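Local structure of hyaluronoglucosaminidase (Apis mellifera, 1FCQ) at residues Met21-Val32 with Lys310-Asn321. The protein hydrolyses hyaluronan as a family 56 glycosidase of bee venom, where it is also a major allergen. Numbering follows the deposited sequence.
Sequences MCHKYGLRFEEV and KAKCLQFREYLN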
ATOM      1  N   MET A  21      14.513 -12.870   7.684  1.00 15.97           N
ATOM      2  CA  MET A  21      15.652 -13.199   6.845  1.00 20.92           C
ATOM      3  C   MET A  21      16.963 -13.128   7.626  1.00 20.97           C
ATOM      4  O   MET A  21      17.973 -13.661   7.143  1.00 23.35           O
ATOM      5  CB  MET A  21      15.750 -12.227   5.654  1.00 23.42           C
ATOM      6  CG  MET A  21      14.406 -12.049   4.945  1.00 29.93           C
ATOM      7  SD  MET A  21      14.451 -10.711   3.729  1.00 30.57           S
ATOM      8  CE  MET A  21      15.666 -11.442   2.619  1.00 29.01           C
ATOM      9  N   CYS A  22      16.980 -12.490   8.776  1.00 15.35           N
ATOM     10  CA  CYS A  22      18.185 -12.367   9.592  1.00 15.55           C
ATOM     11  C   CYS A  22      18.273 -13.418  10.683  1.00 17.44           C
ATOM     12  O   CYS A  22      19.290 -13.534  11.391  1.00 18.93           O
ATOM     13  CB  CYS A  22      18.176 -10.989  10.271  1.00 17.09           C
ATOM     14  SG  CYS A  22      18.071  -9.616   9.099  1.00 15.81           S
ATOM     15  N   HIS A  23      17.192 -14.179  10.905  1.00 16.88           N
ATOM     16  CA  HIS A  23      17.170 -15.165  11.962  1.00 16.26           C
ATOM     17  C   HIS A  23      18.218 -16.251  11.743  1.00 21.29           C
ATOM     18  O   HIS A  23      18.784 -16.685  12.750  1.00 23.52           O
ATOM     19  CB  HIS A  23      15.797 -15.792  12.203  1.00 21.61           C
ATOM     20  CG  HIS A  23      14.693 -14.816  12.480  1.00 15.76           C
ATOM     21  ND1 HIS A  23      13.371 -15.231  12.503  1.00 18.32           N
ATOM     22  CD2 HIS A  23      14.682 -13.479  12.684  1.00 15.01           C
ATOM     23  CE1 HIS A  23      12.602 -14.182  12.765  1.00 18.05           C
ATOM     24  NE2 HIS A  23      13.372 -13.109  12.865  1.00 17.68           N
ATOM     25  N   LYS A  24      18.536 -16.637  10.521  1.00 22.16           N
ATOM     26  CA  LYS A  24      19.556 -17.636  10.238  1.00 22.46           C
ATOM     27  C   LYS A  24      20.924 -17.208  10.756  1.00 24.71           C
ATOM     28  O   LYS A  24      21.793 -18.058  10.972  1.00 24.23           O
ATOM     29  CB  LYS A  24      19.624 -17.896   8.726  1.00 24.51           C
ATOM     30  CG  LYS A  24      20.129 -16.719   7.910  1.00 35.55           C
ATOM     31  CD  LYS A  24      20.288 -17.048   6.434  1.00 43.06           C
ATOM     32  CE  LYS A  24      18.949 -17.048   5.717  1.00 48.17           C
ATOM     33  NZ  LYS A  24      18.391 -15.679   5.505  1.00 44.96           N
ATOM     34  N   TYR A  25      21.146 -15.918  10.961  1.00 19.99           N
ATOM     35  CA  TYR A  25      22.386 -15.373  11.462  1.00 18.60           C
ATOM     36  C   TYR A  25      22.368 -15.100  12.954  1.00 19.58           C
ATOM     37  O   TYR A  25      23.297 -14.491  13.486  1.00 27.20           O
ATOM     38  CB  TYR A  25      22.754 -14.089  10.717  1.00 21.70           C
ATOM     39  CG  TYR A  25      22.634 -14.158   9.217  1.00 24.33           C
ATOM     40  CD1 TYR A  25      21.736 -13.324   8.556  1.00 23.00           C
ATOM     41  CD2 TYR A  25      23.384 -15.039   8.454  1.00 22.87           C
ATOM     42  CE1 TYR A  25      21.594 -13.379   7.182  1.00 24.33           C
ATOM     43  CE2 TYR A  25      23.256 -15.096   7.078  1.00 29.12           C
ATOM     44  CZ  TYR A  25      22.359 -14.259   6.451  1.00 31.61           C
ATOM     45  OH  TYR A  25      22.219 -14.297   5.082  1.00 38.66           O
ATOM     46  N   GLY A  26      21.317 -15.529  13.639  1.00 24.10           N
ATOM     47  CA  GLY A  26      21.144 -15.369  15.063  1.00 22.87           C
ATOM     48  C   GLY A  26      20.639 -13.993  15.458  1.00 23.31           C
ATOM     49  O   GLY A  26      20.831 -13.568  16.601  1.00 25.44           O
ATOM     50  N   LEU A  27      20.031 -13.281  14.510  1.00 18.00           N
ATOM     51  CA  LEU A  27      19.509 -11.947  14.815  1.00 17.47           C
ATOM     52  C   LEU A  27      17.982 -11.999  14.763  1.00 19.06           C
ATOM     53  O   LEU A  27      17.425 -11.989  13.668  1.00 17.94           O
ATOM     54  CB  LEU A  27      20.074 -10.915  13.850  1.00 17.41           C
ATOM     55  CG  LEU A  27      21.602 -10.923  13.697  1.00 21.18           C
ATOM     56  CD1 LEU A  27      21.978 -10.225  12.402  1.00 24.80           C
ATOM     57  CD2 LEU A  27      22.285 -10.335  14.914  1.00 24.94           C
ATOM     58  N   ARG A  28      17.388 -12.071  15.942  1.00 22.75           N
ATOM     59  CA  ARG A  28      15.941 -12.228  16.039  1.00 23.02           C
ATOM     60  C   ARG A  28      15.174 -10.942  16.232  1.00 21.10           C
ATOM     61  O   ARG A  28      13.944 -10.968  16.319  1.00 19.60           O
ATOM     62  CB  ARG A  28      15.615 -13.184  17.202  1.00 26.32           C
ATOM     63  CG  ARG A  28      16.067 -14.613  16.952  1.00 35.39           C
ATOM     64  CD  ARG A  28      15.344 -15.613  17.829  1.00 41.86           C
ATOM     65  NE  ARG A  28      15.697 -15.573  19.239  1.00 51.03           N
ATOM     66  CZ  ARG A  28      15.044 -16.235  20.192  1.00 53.30           C
ATOM     67  NH1 ARG A  28      13.989 -16.984  19.897  1.00 53.20           N
ATOM     68  NH2 ARG A  28      15.441 -16.152  21.455  1.00 55.90           N
ATOM     69  N   PHE A  29      15.842  -9.806  16.371  1.00 20.82           N
ATOM     70  CA  PHE A  29      15.203  -8.511  16.526  1.00 17.00           C
ATOM     71  C   PHE A  29      14.175  -8.447  17.633  1.00 15.69           C
ATOM     72  O   PHE A  29      13.165  -7.739  17.529  1.00 17.24           O
ATOM     73  CB  PHE A  29      14.592  -8.107  15.156  1.00 16.91           C
ATOM     74  CG  PHE A  29      15.693  -7.666  14.215  1.00 14.59           C
ATOM     75  CD1 PHE A  29      16.438  -8.597  13.517  1.00 17.03           C
ATOM     76  CD2 PHE A  29      15.977  -6.314  14.060  1.00 12.90           C
ATOM     77  CE1 PHE A  29      17.459  -8.204  12.666  1.00 18.35           C
ATOM     78  CE2 PHE A  29      16.995  -5.922  13.205  1.00 13.50           C
ATOM     79  CZ  PHE A  29      17.723  -6.855  12.496  1.00 16.62           C
ATOM     80  N   GLU A  30      14.469  -9.024  18.806  1.00 17.07           N
ATOM     81  CA  GLU A  30      13.561  -8.953  19.940  1.00 19.40           C
ATOM     82  C   GLU A  30      13.367  -7.537  20.460  1.00 16.15           C
ATOM     83  O   GLU A  30      12.325  -7.213  21.014  1.00 18.66           O
ATOM     84  CB  GLU A  30      14.029  -9.852  21.090  1.00 19.68           C
ATOM     85  CG  GLU A  30      14.338 -11.271  20.656  1.00 25.17           C
ATOM     86  CD  GLU A  30      15.801 -11.549  20.393  1.00 32.77           C
ATOM     87  OE1 GLU A  30      16.546 -10.639  19.962  1.00 25.88           O
ATOM     88  OE2 GLU A  30      16.190 -12.718  20.639  1.00 33.74           O
ATOM     89  N   GLU A  31      14.327  -6.634  20.270  1.00 17.79           N
ATOM     90  CA  GLU A  31      14.223  -5.272  20.736  1.00 16.67           C
ATOM     91  C   GLU A  31      13.087  -4.503  20.076  1.00 17.83           C
ATOM     92  O   GLU A  31      12.614  -3.558  20.696  1.00 18.92           O
ATOM     93  CB  GLU A  31      15.528  -4.486  20.595  1.00 19.79           C
ATOM     94  CG  GLU A  31      15.994  -4.313  19.168  1.00 21.36           C
ATOM     95  CD  GLU A  31      16.900  -5.420  18.690  1.00 27.74           C
ATOM     96  OE1 GLU A  31      17.856  -5.087  17.948  1.00 31.53           O
ATOM     97  OE2 GLU A  31      16.723  -6.610  19.023  1.00 25.24           O
ATOM     98  N   VAL A  32      12.631  -4.932  18.891  1.00 13.34           N
ATOM     99  CA  VAL A  32      11.487  -4.234  18.290  1.00 14.70           C
ATOM    100  C   VAL A  32      10.336  -4.069  19.265  1.00 15.02           C
ATOM    101  O   VAL A  32       9.818  -2.975  19.435  1.00 18.10           O
ATOM    102  CB  VAL A  32      11.025  -5.053  17.061  1.00 18.98           C
ATOM    103  CG1 VAL A  32       9.704  -4.576  16.499  1.00 16.62           C
ATOM    104  CG2 VAL A  32      12.099  -4.941  15.983  1.00 14.99           C
ATOM    105  N   LYS A 310      24.032 -11.245   6.208  1.00 20.79           N
ATOM    106  CA  LYS A 310      24.312 -10.982   7.622  1.00 17.92           C
ATOM    107  C   LYS A 310      24.739  -9.542   7.828  1.00 17.22           C
ATOM    108  O   LYS A 310      24.301  -8.864   8.758  1.00 18.69           O
ATOM    109  CB  LYS A 310      25.343 -11.964   8.172  1.00 20.48           C
ATOM    110  CG  LYS A 310      25.556 -11.810   9.671  1.00 20.75           C
ATOM    111  CD  LYS A 310      26.276 -13.012  10.267  1.00 21.89           C
ATOM    112  CE  LYS A 310      26.377 -12.828  11.778  1.00 29.61           C
ATOM    113  NZ  LYS A 310      26.882 -14.051  12.452  1.00 32.86           N
ATOM    114  N   ALA A 311      25.644  -9.021   6.987  1.00 20.72           N
ATOM    115  CA  ALA A 311      26.103  -7.644   7.123  1.00 15.63           C
ATOM    116  C   ALA A 311      24.975  -6.638   6.946  1.00 16.72           C
ATOM    117  O   ALA A 311      24.951  -5.629   7.661  1.00 17.36           O
ATOM    118  CB  ALA A 311      27.230  -7.337   6.149  1.00 17.74           C
ATOM    119  N   LYS A 312      24.043  -6.881   6.020  1.00 19.37           N
ATOM    120  CA  LYS A 312      22.904  -5.973   5.887  1.00 20.75           C
ATOM    121  C   LYS A 312      22.026  -6.034   7.134  1.00 17.61           C
ATOM    122  O   LYS A 312      21.546  -4.992   7.577  1.00 17.87           O
ATOM    123  CB  LYS A 312      22.056  -6.298   4.653  1.00 21.21           C
ATOM    124  CG  LYS A 312      22.793  -5.969   3.359  1.00 19.10           C
ATOM    125  CD  LYS A 312      22.007  -6.477   2.162  1.00 23.61           C
ATOM    126  CE  LYS A 312      22.727  -6.178   0.857  1.00 31.59           C
ATOM    127  NZ  LYS A 312      21.899  -6.594  -0.309  1.00 27.86           N
ATOM    128  N   CYS A 313      21.828  -7.230   7.679  1.00 15.58           N
ATOM    129  CA  CYS A 313      21.083  -7.402   8.918  1.00 13.40           C
ATOM    130  C   CYS A 313      21.720  -6.627  10.065  1.00 18.75           C
ATOM    131  O   CYS A 313      21.043  -5.937  10.821  1.00 16.48           O
ATOM    132  CB  CYS A 313      20.990  -8.883   9.292  1.00 16.40           C
ATOM    133  SG  CYS A 313      19.877  -9.770   8.147  1.00 16.73           S
ATOM    134  N   LEU A 314      23.052  -6.760  10.211  1.00 17.77           N
ATOM    135  CA  LEU A 314      23.709  -6.011  11.280  1.00 19.14           C
ATOM    136  C   LEU A 314      23.670  -4.503  11.089  1.00 14.16           C
ATOM    137  O   LEU A 314      23.508  -3.787  12.083  1.00 18.06           O
ATOM    138  CB  LEU A 314      25.158  -6.468  11.423  1.00 16.81           C
ATOM    139  CG  LEU A 314      25.363  -7.915  11.867  1.00 18.13           C
ATOM    140  CD1 LEU A 314      26.789  -8.378  11.629  1.00 19.43           C
ATOM    141  CD2 LEU A 314      24.973  -8.045  13.338  1.00 21.84           C
ATOM    142  N   GLN A 315      23.786  -4.024   9.854  1.00 15.42           N
ATOM    143  CA  GLN A 315      23.701  -2.585   9.610  1.00 13.71           C
ATOM    144  C   GLN A 315      22.286  -2.070   9.909  1.00 17.91           C
ATOM    145  O   GLN A 315      22.115  -0.995  10.499  1.00 15.87           O
ATOM    146  CB  GLN A 315      24.123  -2.219   8.192  1.00 18.25           C
ATOM    147  CG  GLN A 315      24.241  -0.729   7.925  1.00 17.99           C
ATOM    148  CD  GLN A 315      22.939   0.009   7.704  1.00 19.97           C
ATOM    149  OE1 GLN A 315      22.003  -0.568   7.151  1.00 20.36           O
ATOM    150  NE2 GLN A 315      22.833   1.265   8.114  1.00 20.43           N
ATOM    151  N   PHE A 316      21.280  -2.850   9.514  1.00 18.03           N
ATOM    152  CA  PHE A 316      19.905  -2.427   9.797  1.00 17.03           C
ATOM    153  C   PHE A 316      19.633  -2.424  11.292  1.00 13.14           C
ATOM    154  O   PHE A 316      19.021  -1.487  11.823  1.00 15.54           O
ATOM    155  CB  PHE A 316      18.875  -3.295   9.035  1.00 13.84           C
ATOM    156  CG  PHE A 316      17.488  -2.854   9.469  1.00 16.29           C
ATOM    157  CD1 PHE A 316      17.046  -1.581   9.155  1.00 14.31           C
ATOM    158  CD2 PHE A 316      16.691  -3.694  10.218  1.00 17.81           C
ATOM    159  CE1 PHE A 316      15.784  -1.161   9.560  1.00 15.14           C
ATOM    160  CE2 PHE A 316      15.431  -3.278  10.630  1.00 15.98           C
ATOM    161  CZ  PHE A 316      14.986  -2.011  10.304  1.00 13.97           C
ATOM    162  N   ARG A 317      20.137  -3.433  12.004  1.00 16.20           N
ATOM    163  CA  ARG A 317      19.982  -3.511  13.448  1.00 15.80           C
ATOM    164  C   ARG A 317      20.663  -2.316  14.112  1.00 16.23           C
ATOM    165  O   ARG A 317      20.139  -1.703  15.021  1.00 14.87           O
ATOM    166  CB  ARG A 317      20.533  -4.833  13.988  1.00 17.74           C
ATOM    167  CG  ARG A 317      20.123  -5.081  15.436  1.00 19.12           C
ATOM    168  CD  ARG A 317      20.413  -6.506  15.884  1.00 22.56           C
ATOM    169  NE  ARG A 317      19.727  -6.877  17.110  1.00 31.25           N
ATOM    170  CZ  ARG A 317      19.140  -8.011  17.454  1.00 36.89           C
ATOM    171  NH1 ARG A 317      19.037  -9.076  16.671  1.00 23.55           N
ATOM    172  NH2 ARG A 317      18.579  -8.152  18.653  1.00 32.67           N
ATOM    173  N   GLU A 318      21.834  -1.910  13.603  1.00 16.22           N
ATOM    174  CA  GLU A 318      22.509  -0.727  14.134  1.00 18.06           C
ATOM    175  C   GLU A 318      21.640   0.509  13.938  1.00 17.37           C
ATOM    176  O   GLU A 318      21.447   1.320  14.847  1.00 19.53           O
ATOM    177  CB  GLU A 318      23.815  -0.571  13.378  1.00 21.69           C
ATOM    178  CG  GLU A 318      24.861   0.380  13.885  1.00 27.09           C
ATOM    179  CD  GLU A 318      26.184   0.158  13.133  1.00 19.61           C
ATOM    180  OE1 GLU A 318      26.423   0.970  12.222  1.00 23.00           O
ATOM    181  OE2 GLU A 318      26.913  -0.800  13.453  1.00 24.82           O
ATOM    182  N   TYR A 319      21.046   0.647  12.743  1.00 17.35           N
ATOM    183  CA  TYR A 319      20.177   1.802  12.478  1.00 16.92           C
ATOM    184  C   TYR A 319      18.970   1.792  13.395  1.00 15.64           C
ATOM    185  O   TYR A 319      18.512   2.813  13.936  1.00 15.89           O
ATOM    186  CB  TYR A 319      19.731   1.816  11.013  1.00 16.76           C
ATOM    187  CG  TYR A 319      18.772   2.939  10.683  1.00 16.81           C
ATOM    188  CD1 TYR A 319      19.163   4.266  10.648  1.00 17.23           C
ATOM    189  CD2 TYR A 319      17.442   2.648  10.372  1.00 19.10           C
ATOM    190  CE1 TYR A 319      18.275   5.282  10.335  1.00 18.01           C
ATOM    191  CE2 TYR A 319      16.557   3.649  10.058  1.00 18.83           C
ATOM    192  CZ  TYR A 319      16.959   4.961  10.049  1.00 20.11           C
ATOM    193  OH  TYR A 319      16.073   5.954   9.714  1.00 19.74           O
ATOM    194  N   LEU A 320      18.360   0.615  13.580  1.00 17.07           N
ATOM    195  CA  LEU A 320      17.239   0.455  14.487  1.00 13.48           C
ATOM    196  C   LEU A 320      17.576   0.897  15.916  1.00 15.29           C
ATOM    197  O   LEU A 320      16.799   1.589  16.556  1.00 18.02           O
ATOM    198  CB  LEU A 320      16.747  -1.000  14.514  1.00 16.25           C
ATOM    199  CG  LEU A 320      15.693  -1.372  15.553  1.00 15.45           C
ATOM    200  CD1 LEU A 320      14.404  -0.572  15.308  1.00 17.58           C
ATOM    201  CD2 LEU A 320      15.372  -2.860  15.557  1.00 16.05           C
ATOM    202  N   ASN A 321      18.742   0.500  16.408  1.00 17.08           N
ATOM    203  CA  ASN A 321      19.124   0.825  17.787  1.00 20.52           C
ATOM    204  C   ASN A 321      19.667   2.239  17.909  1.00 18.97           C
ATOM    205  O   ASN A 321      19.431   2.870  18.946  1.00 21.57           O
ATOM    206  CB  ASN A 321      20.043  -0.289  18.288  1.00 19.37           C
ATOM    207  CG  ASN A 321      19.204  -1.537  18.575  1.00 20.13           C
ATOM    208  OD1 ASN A 321      18.255  -1.481  19.358  1.00 26.10           O
ATOM    209  ND2 ASN A 321      19.515  -2.662  17.955  1.00 26.31           N
TER
HETATM  210  O   HOH W   1      18.742 -11.560  18.480  1.00 27.79           O
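Lys-310 lies flat against Tyr-25. Its CB sits over the centre of the ring, 3.6 Å from Tyr-25 CG, in a CH-pi contact. Lys-24 CG covers the opposite face, so two lysine chains sandwich the phenol. One turn on, Cys-313 forms the disulfide with Cys-22. Its SG also meets the edge of the Tyr-25 ring, 4.0 Å from CD1. Leu-27 packs beside Cys-313: its CD1 touches CB at 3.5 Å and also reaches CD2 of Leu-314. Phe-316 CD2 lies 3.7 Å from Phe-29 CE2; the planes are near parallel (28°) but slid apart, so the rings barely overlap.

Arg-317, with CG anti to the backbone N (chi1 -168°) and the chain extended to NE, runs across one face of Phe-29 and makes a cation-pi contact there. It forms a salt bridge with Glu-31, although the modelled NH2-OE2 distance of 2.4 Å is doubtfully short. NE gives a weak, bent bond to OE1 of the same carboxylate. NH2 also makes a salt bridge to Glu-30 OE1, through a long, weak hydrogen bond of 3.5 Å. NH1 donates to a water that donates to Glu-30 OE1 and accepts from Arg-28 N. Leu-320 CD2 touches the edge of Phe-29 at CD2 and also Val-32 CG2. Asn-321 ND2 donates to Glu-31 OE1 at 2.9 Å, nearly straight, from the anti side and 26° out of the carboxylate plane, while its OD1 bonds Tyr-36.

The contact ties the loop after strand 12-16 and the start of helix 31-34 to helix 310-328. A covalent bridge fixes one end. At the other, Arg-317 probably keeps the buried Glu-31 carboxylate ionised. The two glutamates probably offset its charge, and Glu-30 is shared with Arg-28 through a weak salt bridge.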